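PDB 3DZ1: dihydrodipicolinate synthase from Rhodopseudomonas palustris, which probably acts as a 4-hydroxy-tetrahydrodipicolinate synthase, a pyruvate-using lyase of the DapA family with a TIM-barrel fold. Local coordinates for residues N243-D246 / A247-L251. Numbering follows the deposited sequence.
Sequences NLFD and AHLPL
Leu244 and His248, one helical turn apart on helix 238-255, run alongside each other in the same direction, methyl CD1 of Leu244 resting 3.8 Å from CD2 of the His248 imidazole. The same ring turns its edge to the backbone: O of Leu244 lies in the ring plane, 3.3 Å from CD2. With CG anti to its carbonyl carbon (chi1 -78°), His248 sends the imidazole back alongside Leu244, while ND1 is hydrogen-bonded to Tyr220 OH. With an alanine here, the Tyr220 hydroxyl would probably lose its imidazole partner and a gap would open beside Leu244 CD1. Asp228, Val229 and Leu232 of helix 223-234 touch Leu244, and Met225 of that helix meets His248.

A second pair, Phe245 and Leu249, meets at a slant. Phe245 CE2 is 3.9 Å from Leu249 CD1, and CZ is almost as near, an apolar touch. Leu249 packs on Leu249 of the second subunit, and Phe245 both on Arg253 of that subunit and on Leu205 and Asp206 of its own chain.

Ala247 N donates to Asn243 O over 3.1 Å at 139°, but Leu244 O is shared, accepting from His248 N at the same angle and weakly from Ala247 N. Phe245 O takes two weak bonds, from His248 N and, over 2.8 Å but bent to 129°, from Leu249 N. Pro250, having no N-H, sets its CD 3.3 Å from Asp246 O where an amide would otherwise donate, consistent with the kink here. Asp246 OD2 forms a salt bridge, and Asn243 OD1 a hydrogen bond, with NH2 of Arg301 of the second subunit. The chemistry is thus partly divided: the Leu244-His248 side packs on helix 223-234 of its own chain, with the imidazole tied to Tyr220, while leucine packing and carboxylate-guanidinium pairing join two subunits.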
ATOM      1  N   ASN A 243     -10.804 -34.938  10.212  1.00  7.73           N
ATOM      2  CA  ASN A 243     -12.119 -34.904  10.840  1.00  9.31           C
ATOM      3  C   ASN A 243     -12.114 -33.913  11.998  1.00 10.04           C
ATOM      4  O   ASN A 243     -13.037 -33.109  12.148  1.00  9.08           O
ATOM      5  CB  ASN A 243     -12.523 -36.288  11.356  1.00  8.75           C
ATOM      6  CG  ASN A 243     -12.902 -37.241  10.241  1.00  9.51           C
ATOM      7  OD1 ASN A 243     -13.123 -36.830   9.098  1.00  9.00           O
ATOM      8  ND2 ASN A 243     -12.992 -38.525  10.572  1.00 10.29           N
ATOM      9  N   LEU A 244     -11.067 -33.974  12.811  1.00  9.60           N
ATOM     10  CA  LEU A 244     -10.936 -33.085  13.959  1.00  9.24           C
ATOM     11  C   LEU A 244     -10.724 -31.649  13.505  1.00  8.81           C
ATOM     12  O   LEU A 244     -11.322 -30.721  14.054  1.00  7.24           O
ATOM     13  CB  LEU A 244      -9.769 -33.530  14.846  1.00  9.36           C
ATOM     14  CG  LEU A 244      -9.493 -32.671  16.084  1.00  9.66           C
ATOM     15  CD1 LEU A 244     -10.748 -32.588  16.949  1.00  6.22           C
ATOM     16  CD2 LEU A 244      -8.332 -33.272  16.868  1.00  8.20           C
ATOM     17  N   PHE A 245      -9.877 -31.463  12.498  1.00  8.49           N
ATOM     18  CA  PHE A 245      -9.626 -30.125  11.986  1.00  8.24           C
ATOM     19  C   PHE A 245     -10.938 -29.526  11.468  1.00  8.03           C
ATOM     20  O   PHE A 245     -11.305 -28.409  11.828  1.00  7.62           O
ATOM     21  CB  PHE A 245      -8.588 -30.166  10.853  1.00  9.16           C
ATOM     22  CG  PHE A 245      -8.270 -28.817  10.280  1.00  9.81           C
ATOM     23  CD1 PHE A 245      -7.404 -27.947  10.941  1.00  8.85           C
ATOM     24  CD2 PHE A 245      -8.861 -28.399   9.091  1.00 11.03           C
ATOM     25  CE1 PHE A 245      -7.133 -26.678  10.424  1.00 10.07           C
ATOM     26  CE2 PHE A 245      -8.597 -27.134   8.566  1.00 11.63           C
ATOM     27  CZ  PHE A 245      -7.730 -26.273   9.235  1.00 11.18           C
ATOM     28  N   ASP A 246     -11.645 -30.285  10.635  1.00  8.69           N
ATOM     29  CA  ASP A 246     -12.909 -29.824  10.054  1.00  8.46           C
ATOM     30  C   ASP A 246     -13.954 -29.436  11.088  1.00  9.31           C
ATOM     31  O   ASP A 246     -14.797 -28.565  10.833  1.00  8.09           O
ATOM     32  CB  ASP A 246     -13.497 -30.896   9.132  1.00  9.21           C
ATOM     33  CG  ASP A 246     -12.713 -31.052   7.847  1.00  8.05           C
ATOM     34  OD1 ASP A 246     -11.744 -30.288   7.636  1.00  8.58           O
ATOM     35  OD2 ASP A 246     -13.073 -31.936   7.044  1.00  8.36           O
ATOM     36  N   ALA A 247     -13.918 -30.098  12.241  1.00  8.27           N
ATOM     37  CA  ALA A 247     -14.858 -29.804  13.310  1.00  8.90           C
ATOM     38  C   ALA A 247     -14.526 -28.440  13.901  1.00  8.70           C
ATOM     39  O   ALA A 247     -15.405 -27.722  14.373  1.00  8.52           O
ATOM     40  CB  ALA A 247     -14.787 -30.888  14.389  1.00  8.36           C
ATOM     41  N   HIS A 248     -13.250 -28.076  13.859  1.00 10.43           N
ATOM     42  CA  HIS A 248     -12.813 -26.791  14.391  1.00 10.16           C
ATOM     43  C   HIS A 248     -12.756 -25.672  13.360  1.00  8.91           C
ATOM     44  O   HIS A 248     -12.750 -24.502  13.717  1.00  9.10           O
ATOM     45  CB  HIS A 248     -11.440 -26.947  15.050  1.00 11.15           C
ATOM     46  CG  HIS A 248     -11.504 -27.570  16.408  1.00 13.08           C
ATOM     47  ND1 HIS A 248     -11.620 -26.824  17.561  1.00 12.31           N
ATOM     48  CD2 HIS A 248     -11.563 -28.868  16.791  1.00 14.38           C
ATOM     49  CE1 HIS A 248     -11.752 -27.635  18.596  1.00 12.68           C
ATOM     50  NE2 HIS A 248     -11.722 -28.881  18.155  1.00 13.95           N
ATOM     51  N   LEU A 249     -12.734 -26.025  12.082  1.00  8.94           N
ATOM     52  CA  LEU A 249     -12.630 -25.011  11.038  1.00  8.32           C
ATOM     53  C   LEU A 249     -13.643 -23.868  11.121  1.00  8.61           C
ATOM     54  O   LEU A 249     -13.294 -22.712  10.872  1.00  6.85           O
ATOM     55  CB  LEU A 249     -12.686 -25.670   9.657  1.00  8.33           C
ATOM     56  CG  LEU A 249     -12.367 -24.742   8.483  1.00  9.08           C
ATOM     57  CD1 LEU A 249     -11.007 -24.078   8.697  1.00 10.40           C
ATOM     58  CD2 LEU A 249     -12.376 -25.545   7.187  1.00 10.28           C
ATOM     59  N   PRO A 250     -14.908 -24.165  11.463  1.00  9.37           N
ATOM     60  CA  PRO A 250     -15.882 -23.071  11.549  1.00  7.82           C
ATOM     61  C   PRO A 250     -15.447 -21.997  12.545  1.00  7.91           C
ATOM     62  O   PRO A 250     -15.559 -20.805  12.265  1.00  8.13           O
ATOM     63  CB  PRO A 250     -17.160 -23.785  11.980  1.00  7.98           C
ATOM     64  CG  PRO A 250     -17.033 -25.103  11.285  1.00  9.85           C
ATOM     65  CD  PRO A 250     -15.581 -25.471  11.578  1.00  7.53           C
ATOM     66  N   LEU A 251     -14.943 -22.418  13.703  1.00  7.61           N
ATOM     67  CA  LEU A 251     -14.495 -21.470  14.722  1.00  7.25           C
ATOM     68  C   LEU A 251     -13.129 -20.912  14.368  1.00  6.80           C
ATOM     69  O   LEU A 251     -12.841 -19.747  14.629  1.00  6.16           O
ATOM     70  CB  LEU A 251     -14.454 -22.136  16.101  1.00  9.44           C
ATOM     71  CG  LEU A 251     -14.038 -21.240  17.270  1.00  9.46           C
ATOM     72  CD1 LEU A 251     -14.986 -20.052  17.377  1.00 10.29           C
ATOM     73  CD2 LEU A 251     -14.042 -22.058  18.561  1.00  9.16           C
TER